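Local coordinates for phosphoinositol-specific phospholipase C (Pseudomonas sp., PDB 5FYP), which probably cleaves the phosphodiester bond of phosphoinositide lipids with the help of a bound calcium ion, at residues R45-D50 / I114-D119; A24-Y29 / R260-D265; K183-L188 / K208-P213; A96-V101 / E138-V143. All coordinates share one frame; numbering follows the deposited sequence.

Interactions 1 and 3 are edge-to-edge strand pairings in one parallel run of a TIM-barrel wall. Strands 114-120 and 184-189 are neighbours and link the two. Both are buried and rest on backbone hydrogen bonds. Interaction 1 also ends in acidic side chains on calcium; interaction 3 is mainly apolar at its side chains. Interaction 2 shares the calcium ion and two waters with interaction 1. It works through a histidine, an arginine and water, and reaches from buried residues to an exposed tryptophan. Interaction 4 lies farther out, where two helices meet through apolar side chains and one water. Leu98 there touches Leu49 and Leu116 of interaction 1, and Val140 touches Leu186 of interaction 3.

Interaction 1: R45-D50 / I114-D119; sequences RTLELD and ITLILD. With CA (calcium ion), chain I.
The carboxylates of Asp50 and Asp119 meet side by side at the calcium ion, with their planes 80° apart. Glu48 brings a third carboxylate, turned only 31° from that of Asp119. Asp50 OD1 binds calcium at 2.3 Å, and Glu48 OE2 and Asp119 OD2 each bind it at 2.4 Å. The metal lets Asp50 OD1 and Asp119 OD2 lie 3.2 Å apart, a spacing that would otherwise probably be repulsive. Glu48 reaches the ion with an extended chain, its CG anti to the backbone N (chi1 -178°). Asn27 and two waters complete the site. Outside the pair, Glu48 OE1 turns to Arg260, Tyr29 holds Asp50 OD2 and Lys121 holds Asp119 OD2. Five backbone hydrogen bonds join the parallel strands, from Thr115 N to Arg45 O through to Asp119 N to Leu49 O at 2.8 Å. Thr46 lies alongside Thr115, with OG1 packed 3.6 Å from Thr115 CB; the hydroxyl's hydrogen bond goes to Gln22. With an alanine here, Gln22 would probably lose its partner and a gap would open beside Thr115. On the other face Leu47 CB touches Leu116 CD2 at 3.8 Å, and Leu49 packs on Leu118. That leucine face meets helix 94-107 at Cys97 and Leu98. Strand 184-189 flanks strand 114-120, and strand 20-25 lies beside Thr46 and Glu48.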
loop_
_atom_site.group_PDB
_atom_site.type_symbol
_atom_site.label_atom_id
_atom_site.label_comp_id
_atom_site.label_asym_id
_atom_site.label_seq_id
_atom_site.Cartn_x
_atom_site.Cartn_y
_atom_site.Cartn_z
ATOM N N ARG A 45 -5.980 -1.039 -9.584
ATOM C CA ARG A 45 -5.115 0.088 -9.268
ATOM C C ARG A 45 -4.374 -0.085 -7.945
ATOM O O ARG A 45 -3.713 0.841 -7.512
ATOM C CB ARG A 45 -5.862 1.427 -9.311
ATOM C CG ARG A 45 -6.380 1.789 -10.688
ATOM C CD ARG A 45 -5.340 2.458 -11.550
ATOM N NE ARG A 45 -5.800 2.599 -12.956
ATOM C CZ ARG A 45 -5.710 1.635 -13.861
ATOM N NH1 ARG A 45 -5.183 0.458 -13.569
ATOM N NH2 ARG A 45 -6.139 1.842 -15.093
ATOM N N THR A 46 -4.450 -1.273 -7.356
ATOM C CA THR A 46 -3.741 -1.569 -6.092
ATOM C C THR A 46 -3.011 -2.869 -6.265
ATOM O O THR A 46 -3.635 -3.917 -6.517
ATOM C CB THR A 46 -4.715 -1.564 -4.909
ATOM O OG1 THR A 46 -5.288 -0.254 -4.779
ATOM C CG2 THR A 46 -3.984 -1.876 -3.603
ATOM N N LEU A 47 -1.687 -2.803 -6.103
ATOM C CA LEU A 47 -0.745 -3.911 -6.381
ATOM C C LEU A 47 0.068 -4.216 -5.152
ATOM O O LEU A 47 -0.094 -3.574 -4.114
ATOM C CB LEU A 47 0.210 -3.530 -7.551
ATOM C CG LEU A 47 -0.387 -3.530 -8.979
ATOM C CD1 LEU A 47 -1.585 -2.698 -9.296
ATOM C CD2 LEU A 47 0.738 -3.259 -9.942
ATOM N N GLU A 48 0.913 -5.245 -5.219
ATOM C CA GLU A 48 1.671 -5.708 -4.046
ATOM C C GLU A 48 3.014 -6.260 -4.494
ATOM O O GLU A 48 3.092 -6.979 -5.483
ATOM C CB GLU A 48 0.905 -6.777 -3.267
ATOM C CG GLU A 48 1.614 -7.271 -2.015
ATOM C CD GLU A 48 0.754 -8.130 -1.115
ATOM O OE1 GLU A 48 -0.303 -8.604 -1.570
ATOM O OE2 GLU A 48 1.166 -8.340 0.063
ATOM N N LEU A 49 4.039 -5.955 -3.703
ATOM C CA LEU A 49 5.388 -6.466 -3.859
ATOM C C LEU A 49 5.883 -6.967 -2.521
ATOM O O LEU A 49 5.878 -6.211 -1.554
ATOM C CB LEU A 49 6.339 -5.369 -4.382
ATOM C CG LEU A 49 6.069 -4.920 -5.801
ATOM C CD1 LEU A 49 6.655 -3.565 -6.100
ATOM C CD2 LEU A 49 6.565 -5.969 -6.797
ATOM N N ASP A 50 6.390 -8.212 -2.474
ATOM C CA ASP A 50 7.084 -8.721 -1.291
ATOM C C ASP A 50 8.575 -8.509 -1.500
ATOM O O ASP A 50 9.121 -8.954 -2.530
ATOM C CB ASP A 50 6.835 -10.223 -1.101
ATOM C CG ASP A 50 5.410 -10.568 -0.691
ATOM O OD1 ASP A 50 4.627 -9.674 -0.375
ATOM O OD2 ASP A 50 5.092 -11.785 -0.700
ATOM N N ILE A 114 -2.574 5.041 -8.023
ATOM C CA ILE A 114 -2.087 3.669 -7.832
ATOM C C ILE A 114 -1.586 3.513 -6.403
ATOM O O ILE A 114 -0.829 4.352 -5.944
ATOM C CB ILE A 114 -0.959 3.356 -8.802
ATOM C CG1 ILE A 114 -1.453 3.404 -10.241
ATOM C CG2 ILE A 114 -0.304 2.013 -8.485
ATOM C CD1 ILE A 114 -0.336 3.499 -11.268
ATOM N N THR A 115 -2.011 2.448 -5.752
ATOM C CA THR A 115 -1.540 2.126 -4.416
ATOM C C THR A 115 -0.683 0.866 -4.510
ATOM O O THR A 115 -1.118 -0.152 -5.053
ATOM C CB THR A 115 -2.701 1.932 -3.436
ATOM O OG1 THR A 115 -3.468 3.132 -3.376
ATOM C CG2 THR A 115 -2.220 1.635 -2.031
ATOM N N LEU A 116 0.535 0.939 -3.989
ATOM C CA LEU A 116 1.479 -0.192 -3.980
ATOM C C LEU A 116 1.736 -0.621 -2.552
ATOM O O LEU A 116 2.288 0.136 -1.754
ATOM C CB LEU A 116 2.803 0.160 -4.612
ATOM C CG LEU A 116 2.859 0.621 -6.007
ATOM C CD1 LEU A 116 4.315 0.777 -6.455
ATOM C CD2 LEU A 116 2.138 -0.340 -6.938
ATOM N N ILE A 117 1.339 -1.848 -2.255
ATOM C CA ILE A 117 1.590 -2.456 -0.951
ATOM C C ILE A 117 2.972 -3.093 -1.005
ATOM O O ILE A 117 3.237 -3.991 -1.785
ATOM C CB ILE A 117 0.523 -3.544 -0.648
ATOM C CG1 ILE A 117 -0.927 -2.982 -0.811
ATOM C CG2 ILE A 117 0.762 -4.216 0.702
ATOM C CD1 ILE A 117 -1.283 -1.794 0.045
ATOM N N LEU A 118 3.877 -2.568 -0.180
ATOM C CA LEU A 118 5.260 -3.006 -0.094
ATOM C C LEU A 118 5.381 -3.834 1.178
ATOM O O LEU A 118 5.466 -3.284 2.279
ATOM C CB LEU A 118 6.194 -1.809 -0.138
ATOM C CG LEU A 118 5.988 -0.885 -1.349
ATOM C CD1 LEU A 118 6.896 0.322 -1.236
ATOM C CD2 LEU A 118 6.187 -1.596 -2.659
ATOM N N ASP A 119 5.345 -5.153 1.004
ATOM C CA ASP A 119 5.292 -6.102 2.102
ATOM C C ASP A 119 6.730 -6.554 2.403
ATOM O O ASP A 119 7.335 -7.342 1.688
ATOM C CB ASP A 119 4.394 -7.268 1.729
ATOM C CG ASP A 119 4.060 -8.199 2.868
ATOM O OD1 ASP A 119 4.408 -7.863 4.024
ATOM O OD2 ASP A 119 3.422 -9.268 2.581
HETATM CA CA CA I . 2.564 -10.226 0.520
HETATM O O HOH W 1 -5.332 2.876 -5.495
HETATM O O HOH W 2 3.301 -12.414 1.243
HETATM O O HOH W 3 0.727 -11.220 1.709
#

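Interaction 2: A24-Y29 / R260-D265; sequences ACHNCY and RVWGDD. With CA (calcium ion), chain I.
His26 and Arg260 bury most of the surface here, with Trp262 next. They stand at the C-terminal ends of strands 20-25 and 258-262 in the TIM barrel, the end where such enzymes keep their active sites. CB of His26 points toward the second segment, and CG anti to the backbone N (chi1 -171°) carries the ring on to Trp262. Trp262 CB lies over one face of this ring, offset toward its rim. Trp262 CE3 comes within 4.0 Å of His26 CE1, and the two side chains meet at a slant. The His26 ring also stacks with Tyr283. Arg260 reaches across with a chain extended from CG to NE. Its NH2 comes to Cys25 O at the guanidinium edge, in a weak hydrogen bond of 3.4 Å. Water 4 makes a second link, donating to Cys25 O and accepting from Arg260 NE. The stronger partner of Arg260 is Glu48, a calcium ligand, through a salt bridge that probably helps to place that carboxylate. Asn27 belongs to the same metal site, and the Cys25-Cys28 disulfide closes the turn around it. Both nitrogens of the His26 ring contact water. Water 3 lies 2.9 Å from His26 NE2 and is itself a calcium ligand. Water 5 lies 2.8 Å from His26 ND1; it accepts from Gly263 N and donates to Asp265 OD1 at 2.7 Å.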
loop_
_atom_site.group_PDB
_atom_site.type_symbol
_atom_site.label_atom_id
_atom_site.label_comp_id
_atom_site.label_asym_id
_atom_site.label_seq_id
_atom_site.Cartn_x
_atom_site.Cartn_y
_atom_site.Cartn_z
ATOM N N ALA A 24 -8.088 -5.227 -4.908
ATOM C CA ALA A 24 -6.630 -5.169 -4.908
ATOM C C ALA A 24 -6.104 -6.548 -5.246
ATOM O O ALA A 24 -6.770 -7.567 -5.054
ATOM C CB ALA A 24 -6.123 -4.723 -3.548
ATOM N N CYS A 25 -4.861 -6.609 -5.725
ATOM C CA CYS A 25 -4.239 -7.903 -5.899
ATOM C C CYS A 25 -3.722 -8.429 -4.564
ATOM O O CYS A 25 -3.582 -7.692 -3.634
ATOM C CB CYS A 25 -3.098 -7.845 -6.913
ATOM S SG CYS A 25 -1.502 -7.437 -6.222
ATOM N N HIS A 26 -3.409 -9.714 -4.523
ATOM C CA HIS A 26 -2.659 -10.304 -3.439
ATOM C C HIS A 26 -1.414 -10.963 -4.052
ATOM O O HIS A 26 -1.535 -11.924 -4.821
ATOM C CB HIS A 26 -3.496 -11.309 -2.661
ATOM C CG HIS A 26 -2.851 -11.788 -1.394
ATOM N ND1 HIS A 26 -3.544 -12.547 -0.494
ATOM C CD2 HIS A 26 -1.617 -11.613 -0.862
ATOM C CE1 HIS A 26 -2.753 -12.845 0.524
ATOM N NE2 HIS A 26 -1.581 -12.300 0.321
ATOM N N ASN A 27 -0.236 -10.416 -3.772
ATOM C CA ASN A 27 1.017 -10.999 -4.251
ATOM C C ASN A 27 1.087 -11.106 -5.771
ATOM O O ASN A 27 1.674 -12.056 -6.323
ATOM C CB ASN A 27 1.315 -12.335 -3.615
ATOM C CG ASN A 27 1.700 -12.224 -2.153
ATOM O OD1 ASN A 27 1.812 -11.143 -1.578
ATOM N ND2 ASN A 27 1.806 -13.335 -1.548
ATOM N N CYS A 28 0.570 -10.099 -6.484
ATOM C CA CYS A 28 0.517 -10.187 -7.947
ATOM C C CYS A 28 1.815 -10.047 -8.703
ATOM O O CYS A 28 1.814 -10.124 -9.928
ATOM C CB CYS A 28 -0.500 -9.238 -8.538
ATOM S SG CYS A 28 -0.290 -7.520 -8.085
ATOM N N TYR A 29 2.907 -9.856 -7.975
ATOM C CA TYR A 29 4.249 -10.000 -8.541
ATOM C C TYR A 29 4.627 -11.453 -8.848
ATOM O O TYR A 29 5.607 -11.708 -9.553
ATOM C CB TYR A 29 5.282 -9.403 -7.552
ATOM C CG TYR A 29 5.442 -10.224 -6.306
ATOM C CD1 TYR A 29 6.286 -11.327 -6.296
ATOM C CD2 TYR A 29 4.677 -9.998 -5.174
ATOM C CE1 TYR A 29 6.356 -12.154 -5.189
ATOM C CE2 TYR A 29 4.744 -10.823 -4.078
ATOM C CZ TYR A 29 5.587 -11.919 -4.105
ATOM O OH TYR A 29 5.636 -12.799 -3.043
ATOM N N ARG A 260 -7.072 -2.390 4.485
ATOM C CA ARG A 260 -6.844 -3.487 3.536
ATOM C C ARG A 260 -7.109 -4.798 4.252
ATOM O O ARG A 260 -6.660 -4.994 5.387
ATOM C CB ARG A 260 -5.428 -3.466 2.998
ATOM C CG ARG A 260 -5.136 -4.558 1.979
ATOM C CD ARG A 260 -3.889 -4.225 1.158
ATOM N NE ARG A 260 -3.502 -5.241 0.182
ATOM C CZ ARG A 260 -2.843 -6.326 0.487
ATOM N NH1 ARG A 260 -2.571 -6.619 1.753
ATOM N NH2 ARG A 260 -2.482 -7.154 -0.495
ATOM N N VAL A 261 -7.849 -5.683 3.573
ATOM C CA VAL A 261 -8.125 -7.034 4.078
ATOM C C VAL A 261 -7.589 -8.051 3.096
ATOM O O VAL A 261 -7.955 -8.016 1.904
ATOM C CB VAL A 261 -9.615 -7.282 4.320
ATOM C CG1 VAL A 261 -9.884 -8.743 4.655
ATOM C CG2 VAL A 261 -10.105 -6.376 5.432
ATOM N N TRP A 262 -6.737 -8.948 3.577
ATOM C CA TRP A 262 -6.148 -10.000 2.770
ATOM C C TRP A 262 -6.572 -11.370 3.298
ATOM O O TRP A 262 -6.937 -11.508 4.468
ATOM C CB TRP A 262 -4.612 -9.852 2.738
ATOM C CG TRP A 262 -3.980 -9.884 4.083
ATOM C CD1 TRP A 262 -3.760 -8.850 4.916
ATOM C CD2 TRP A 262 -3.509 -11.052 4.757
ATOM N NE1 TRP A 262 -3.200 -9.292 6.092
ATOM C CE2 TRP A 262 -3.018 -10.643 6.000
ATOM C CE3 TRP A 262 -3.446 -12.412 4.414
ATOM C CZ2 TRP A 262 -2.473 -11.549 6.930
ATOM C CZ3 TRP A 262 -2.902 -13.319 5.335
ATOM C CH2 TRP A 262 -2.435 -12.875 6.574
ATOM N N GLY A 263 -6.546 -12.360 2.411
ATOM C CA GLY A 263 -6.860 -13.725 2.767
ATOM C C GLY A 263 -8.322 -14.081 2.756
ATOM O O GLY A 263 -8.664 -15.170 3.188
ATOM N N ASP A 264 -9.169 -13.197 2.260
ATOM C CA ASP A 264 -10.630 -13.406 2.331
ATOM C C ASP A 264 -11.224 -13.578 0.935
ATOM O O ASP A 264 -12.293 -13.084 0.633
ATOM C CB ASP A 264 -11.301 -12.255 3.076
ATOM C CG ASP A 264 -12.664 -12.604 3.624
ATOM O OD1 ASP A 264 -12.886 -13.801 3.975
ATOM O OD2 ASP A 264 -13.491 -11.692 3.802
ATOM N N ASP A 265 -10.582 -14.427 0.146
ATOM C CA ASP A 265 -10.897 -14.552 -1.271
ATOM C C ASP A 265 -12.265 -15.120 -1.612
ATOM O O ASP A 265 -12.735 -14.949 -2.734
ATOM C CB ASP A 265 -9.838 -15.430 -1.966
ATOM C CG ASP A 265 -8.468 -14.793 -1.911
ATOM O OD1 ASP A 265 -7.900 -14.795 -0.779
ATOM O OD2 ASP A 265 -8.040 -14.241 -2.929
HETATM CA CA CA I . 2.564 -10.226 0.520
HETATM O O HOH W 4 -2.701 -5.049 -2.859
HETATM O O HOH W 5 -6.299 -12.695 -0.437
HETATM O O HOH W 3 0.727 -11.220 1.709
HETATM O O HOH W 2 3.301 -12.414 1.243
#

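Interaction 3: K183-L188 / K208-P213; sequences KVLLVL and KVFISP
Phe210 O is gripped twice by strand 184-189. Leu188 N donates to it at 2.8 Å with a nearly straight N-H (168°), and Val187 CA makes a C-H...O contact at 3.3 Å. The two strands are parallel and belong to a beta-alpha-beta unit of the TIM barrel, with helix 193-203 between them. Phe210 N donates in turn to Leu186 O, and Ser212 N to Leu188 O. Before the short strand begins, water 6 takes over the pairing: it accepts from Leu186 N and donates to Lys208 O. Val209 lies against the first strand, on the side of Leu186 and Leu188. Its CG1, anti to the backbone N (chi1 -177°), sits 3.5 Å from both Leu188 N and Leu186 O and 3.8 Å from Leu188 CB. The other branch, CG2, touches Leu186 CB at 4.0 Å. Trimmed to a glycine, this position would probably leave a gap between Leu186 and Leu188 and free the backbone to move. The Phe210 ring turns one edge to Leu186 O, which lies in the ring plane 3.5 Å from CD1. Its CE1 also meets Leu185 CD2. Helix 133-144 covers Val209 through Phe136, and Met238 of the next strand in the barrel touches both Val187 and Phe210. Beyond the short strand, Ser212 CB packs against Val187 CG1 at 3.6 Å.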
loop_
_atom_site.group_PDB
_atom_site.type_symbol
_atom_site.label_atom_id
_atom_site.label_comp_id
_atom_site.label_asym_id
_atom_site.label_seq_id
_atom_site.Cartn_x
_atom_site.Cartn_y
_atom_site.Cartn_z
ATOM N N LYS A 183 -1.224 10.008 -9.333
ATOM C CA LYS A 183 -0.435 9.815 -8.133
ATOM C C LYS A 183 -0.181 8.332 -7.845
ATOM O O LYS A 183 -0.917 7.440 -8.280
ATOM C CB LYS A 183 -1.089 10.493 -6.929
ATOM C CG LYS A 183 -1.358 11.994 -7.076
ATOM C CD LYS A 183 -0.167 12.859 -7.420
ATOM C CE LYS A 183 0.858 12.905 -6.328
ATOM N NZ LYS A 183 2.071 13.587 -6.881
ATOM N N VAL A 184 0.886 8.106 -7.083
ATOM C CA VAL A 184 1.251 6.794 -6.533
ATOM C C VAL A 184 1.357 6.933 -5.013
ATOM O O VAL A 184 1.972 7.847 -4.501
ATOM C CB VAL A 184 2.580 6.315 -7.116
ATOM C CG1 VAL A 184 3.063 5.040 -6.451
ATOM C CG2 VAL A 184 2.467 6.121 -8.627
ATOM N N LEU A 185 0.692 6.006 -4.316
ATOM C CA LEU A 185 0.730 5.891 -2.857
ATOM C C LEU A 185 1.448 4.610 -2.493
ATOM O O LEU A 185 1.079 3.554 -2.980
ATOM C CB LEU A 185 -0.685 5.857 -2.244
ATOM C CG LEU A 185 -1.474 7.158 -2.236
ATOM C CD1 LEU A 185 -1.910 7.596 -3.617
ATOM C CD2 LEU A 185 -2.680 7.034 -1.332
ATOM N N LEU A 186 2.454 4.714 -1.648
ATOM C CA LEU A 186 3.229 3.574 -1.203
ATOM C C LEU A 186 2.839 3.217 0.231
ATOM O O LEU A 186 2.694 4.116 1.063
ATOM C CB LEU A 186 4.702 3.894 -1.258
ATOM C CG LEU A 186 5.201 4.346 -2.627
ATOM C CD1 LEU A 186 6.665 4.711 -2.552
ATOM C CD2 LEU A 186 4.954 3.295 -3.700
ATOM N N VAL A 187 2.724 1.911 0.506
ATOM C CA VAL A 187 2.256 1.453 1.813
ATOM C C VAL A 187 3.233 0.402 2.315
ATOM O O VAL A 187 3.578 -0.513 1.577
ATOM C CB VAL A 187 0.862 0.842 1.677
ATOM C CG1 VAL A 187 0.330 0.435 3.061
ATOM C CG2 VAL A 187 -0.103 1.803 0.977
ATOM N N LEU A 188 3.659 0.504 3.558
ATOM C CA LEU A 188 4.567 -0.475 4.168
ATOM C C LEU A 188 3.771 -1.458 5.026
ATOM O O LEU A 188 2.981 -1.058 5.888
ATOM C CB LEU A 188 5.596 0.239 5.033
ATOM C CG LEU A 188 6.688 -0.638 5.627
ATOM C CD1 LEU A 188 7.565 -1.254 4.533
ATOM C CD2 LEU A 188 7.520 0.153 6.607
ATOM N N LYS A 208 8.300 8.857 2.882
ATOM C CA LYS A 208 7.688 8.681 1.561
ATOM C C LYS A 208 6.595 7.647 1.513
ATOM O O LYS A 208 5.850 7.601 0.547
ATOM C CB LYS A 208 8.756 8.353 0.511
ATOM C CG LYS A 208 9.826 9.441 0.349
ATOM C CD LYS A 208 9.249 10.778 -0.089
ATOM C CE LYS A 208 10.329 11.806 -0.412
ATOM N NZ LYS A 208 9.761 13.134 -0.619
ATOM N N VAL A 209 6.483 6.851 2.574
ATOM C CA VAL A 209 5.622 5.669 2.589
ATOM C C VAL A 209 4.693 5.747 3.786
ATOM O O VAL A 209 5.095 6.127 4.887
ATOM C CB VAL A 209 6.512 4.394 2.626
ATOM C CG1 VAL A 209 5.690 3.120 2.559
ATOM C CG2 VAL A 209 7.553 4.413 1.528
ATOM N N PHE A 210 3.439 5.358 3.551
ATOM C CA PHE A 210 2.431 5.198 4.618
ATOM C C PHE A 210 2.675 3.893 5.378
ATOM O O PHE A 210 2.715 2.828 4.771
ATOM C CB PHE A 210 1.024 5.100 4.011
ATOM C CG PHE A 210 0.503 6.389 3.454
ATOM C CD1 PHE A 210 0.791 6.794 2.153
ATOM C CD2 PHE A 210 -0.304 7.210 4.222
ATOM C CE1 PHE A 210 0.280 7.964 1.652
ATOM C CE2 PHE A 210 -0.783 8.404 3.734
ATOM C CZ PHE A 210 -0.484 8.784 2.444
ATOM N N ILE A 211 2.703 3.924 6.710
ATOM C CA ILE A 211 2.748 2.689 7.469
ATOM C C ILE A 211 1.336 2.147 7.710
ATOM O O ILE A 211 0.403 2.908 7.945
ATOM C CB ILE A 211 3.520 2.832 8.787
ATOM C CG1 ILE A 211 2.932 3.871 9.744
ATOM C CG2 ILE A 211 4.992 3.124 8.507
ATOM C CD1 ILE A 211 3.472 3.760 11.155
ATOM N N SER A 212 1.181 0.823 7.597
ATOM C CA SER A 212 -0.123 0.217 7.781
ATOM C C SER A 212 0.002 -0.997 8.695
ATOM O O SER A 212 0.328 -2.087 8.231
ATOM C CB SER A 212 -0.723 -0.174 6.444
ATOM O OG SER A 212 -2.012 -0.709 6.642
ATOM N N PRO A 213 -0.174 -0.788 10.001
ATOM C CA PRO A 213 0.108 -1.880 10.945
ATOM C C PRO A 213 -0.914 -2.994 10.906
ATOM O O PRO A 213 -2.092 -2.791 10.605
ATOM C CB PRO A 213 0.096 -1.173 12.301
ATOM C CG PRO A 213 -0.785 0.008 12.098
ATOM C CD PRO A 213 -0.497 0.465 10.690
HETATM O O HOH W 6 3.488 7.233 -0.825
#

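Interaction 4: A96-V101 / E138-V143; sequences ACLNDV and ELVARV
The helix segments 96-101 and 138-143 run in roughly the same direction, 34° apart, with their axes 10.2 Å from each other at the closest approach. Leu98 carries most of the contact from its side. Its CB lies against Val143 CG1 at 3.9 Å. Further out, its CD1 meets Val140 CG1 at 4.0 Å and comes more loosely to Leu139 CD2. Val143 presents CG1 to the first helix because that branch is anti to the backbone N (chi1 172°). The same methyl touches Asn99 OD1 at 3.6 Å, so it fits between Leu98 and Asn99. Between the two segments the polar link is one water. Water 7 donates to Asn99 OD1 at 3.0 Å and to Val143 O at 2.9 Å, tying the partly exposed margin of the pair together. Nearby, Arg142 forms a salt bridge with Glu95 of the first helix. Cys97 is joined to Cys84 by a disulfide. Leu98 also packs inward on Leu49 and Leu116, so the helix contact continues into the strands. Neighbouring helices lying outside a parallel strand wall, with strand 114-120 coming between them in the chain, are characteristic of the outer layer of a TIM barrel.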
loop_
_atom_site.group_PDB
_atom_site.type_symbol
_atom_site.label_atom_id
_atom_site.label_comp_id
_atom_site.label_asym_id
_atom_site.label_seq_id
_atom_site.Cartn_x
_atom_site.Cartn_y
_atom_site.Cartn_z
ATOM N N ALA A 96 13.331 -2.555 -10.286
ATOM C CA ALA A 96 12.752 -2.878 -11.599
ATOM C C ALA A 96 11.212 -2.948 -11.542
ATOM O O ALA A 96 10.500 -2.433 -12.415
ATOM C CB ALA A 96 13.298 -4.181 -12.108
ATOM N N CYS A 97 10.704 -3.599 -10.508
ATOM C CA CYS A 97 9.262 -3.693 -10.311
ATOM C C CYS A 97 8.624 -2.310 -10.137
ATOM O O CYS A 97 7.574 -2.015 -10.707
ATOM C CB CYS A 97 8.903 -4.584 -9.127
ATOM S SG CYS A 97 9.361 -6.325 -9.296
ATOM N N LEU A 98 9.268 -1.481 -9.331
ATOM C CA LEU A 98 8.785 -0.121 -9.146
ATOM C C LEU A 98 8.794 0.658 -10.473
ATOM O O LEU A 98 7.853 1.402 -10.773
ATOM C CB LEU A 98 9.603 0.607 -8.088
ATOM C CG LEU A 98 9.556 0.016 -6.684
ATOM C CD1 LEU A 98 10.422 0.852 -5.761
ATOM C CD2 LEU A 98 8.153 -0.076 -6.129
ATOM N N ASN A 99 9.844 0.485 -11.264
ATOM C CA ASN A 99 9.903 1.134 -12.573
ATOM C C ASN A 99 8.830 0.673 -13.540
ATOM O O ASN A 99 8.337 1.483 -14.334
ATOM C CB ASN A 99 11.280 0.981 -13.188
ATOM C CG ASN A 99 12.194 2.119 -12.788
ATOM O OD1 ASN A 99 11.824 3.299 -12.891
ATOM N ND2 ASN A 99 13.386 1.788 -12.381
ATOM N N ASP A 100 8.404 -0.585 -13.421
ATOM C CA ASP A 100 7.275 -1.032 -14.250
ATOM C C ASP A 100 6.023 -0.194 -13.932
ATOM O O ASP A 100 5.280 0.207 -14.828
ATOM C CB ASP A 100 6.962 -2.502 -14.000
ATOM C CG ASP A 100 7.920 -3.437 -14.702
ATOM O OD1 ASP A 100 8.671 -2.989 -15.584
ATOM O OD2 ASP A 100 7.886 -4.623 -14.335
ATOM N N VAL A 101 5.799 0.118 -12.662
ATOM C CA VAL A 101 4.658 0.956 -12.252
ATOM C C VAL A 101 4.859 2.385 -12.744
ATOM O O VAL A 101 3.944 3.003 -13.281
ATOM C CB VAL A 101 4.441 0.898 -10.734
ATOM C CG1 VAL A 101 3.287 1.797 -10.335
ATOM C CG2 VAL A 101 4.177 -0.534 -10.310
ATOM N N GLU A 138 14.901 6.957 -0.233
ATOM C CA GLU A 138 15.657 7.516 -1.338
ATOM C C GLU A 138 15.406 6.732 -2.634
ATOM O O GLU A 138 15.295 7.322 -3.694
ATOM C CB GLU A 138 17.145 7.622 -0.976
ATOM C CG GLU A 138 17.399 8.761 0.004
ATOM C CD GLU A 138 18.810 8.914 0.507
ATOM O OE1 GLU A 138 19.635 8.037 0.284
ATOM O OE2 GLU A 138 19.055 9.927 1.175
ATOM N N LEU A 139 15.309 5.404 -2.531
ATOM C CA LEU A 139 14.993 4.580 -3.697
ATOM C C LEU A 139 13.618 4.950 -4.259
ATOM O O LEU A 139 13.491 5.186 -5.453
ATOM C CB LEU A 139 15.016 3.088 -3.347
ATOM C CG LEU A 139 14.419 2.157 -4.401
ATOM C CD1 LEU A 139 15.192 2.262 -5.701
ATOM C CD2 LEU A 139 14.399 0.718 -3.925
ATOM N N VAL A 140 12.594 4.937 -3.406
ATOM C CA VAL A 140 11.263 5.132 -3.956
ATOM C C VAL A 140 11.100 6.552 -4.532
ATOM O O VAL A 140 10.409 6.738 -5.520
ATOM C CB VAL A 140 10.145 4.749 -2.971
ATOM C CG1 VAL A 140 10.304 3.271 -2.548
ATOM C CG2 VAL A 140 10.069 5.647 -1.758
ATOM N N ALA A 141 11.755 7.518 -3.905
ATOM C CA ALA A 141 11.719 8.895 -4.408
ATOM C C ALA A 141 12.467 9.021 -5.739
ATOM O O ALA A 141 12.034 9.720 -6.626
ATOM C CB ALA A 141 12.299 9.860 -3.383
ATOM N N ARG A 142 13.581 8.328 -5.851
ATOM C CA ARG A 142 14.357 8.341 -7.106
ATOM C C ARG A 142 13.566 7.741 -8.263
ATOM O O ARG A 142 13.571 8.257 -9.368
ATOM C CB ARG A 142 15.676 7.607 -6.924
ATOM C CG ARG A 142 16.550 7.611 -8.148
ATOM C CD ARG A 142 17.983 7.225 -7.774
ATOM N NE ARG A 142 18.049 5.922 -7.109
ATOM C CZ ARG A 142 17.884 4.751 -7.724
ATOM N NH1 ARG A 142 17.640 4.691 -9.021
ATOM N NH2 ARG A 142 17.960 3.628 -7.024
ATOM N N VAL A 143 12.844 6.658 -7.988
ATOM C CA VAL A 143 12.035 6.035 -9.027
ATOM C C VAL A 143 10.819 6.897 -9.380
ATOM O O VAL A 143 10.597 7.217 -10.546
ATOM C CB VAL A 143 11.564 4.631 -8.605
ATOM C CG1 VAL A 143 10.557 4.066 -9.599
ATOM C CG2 VAL A 143 12.749 3.692 -8.491
HETATM O O HOH W 7 12.307 6.244 -12.628
#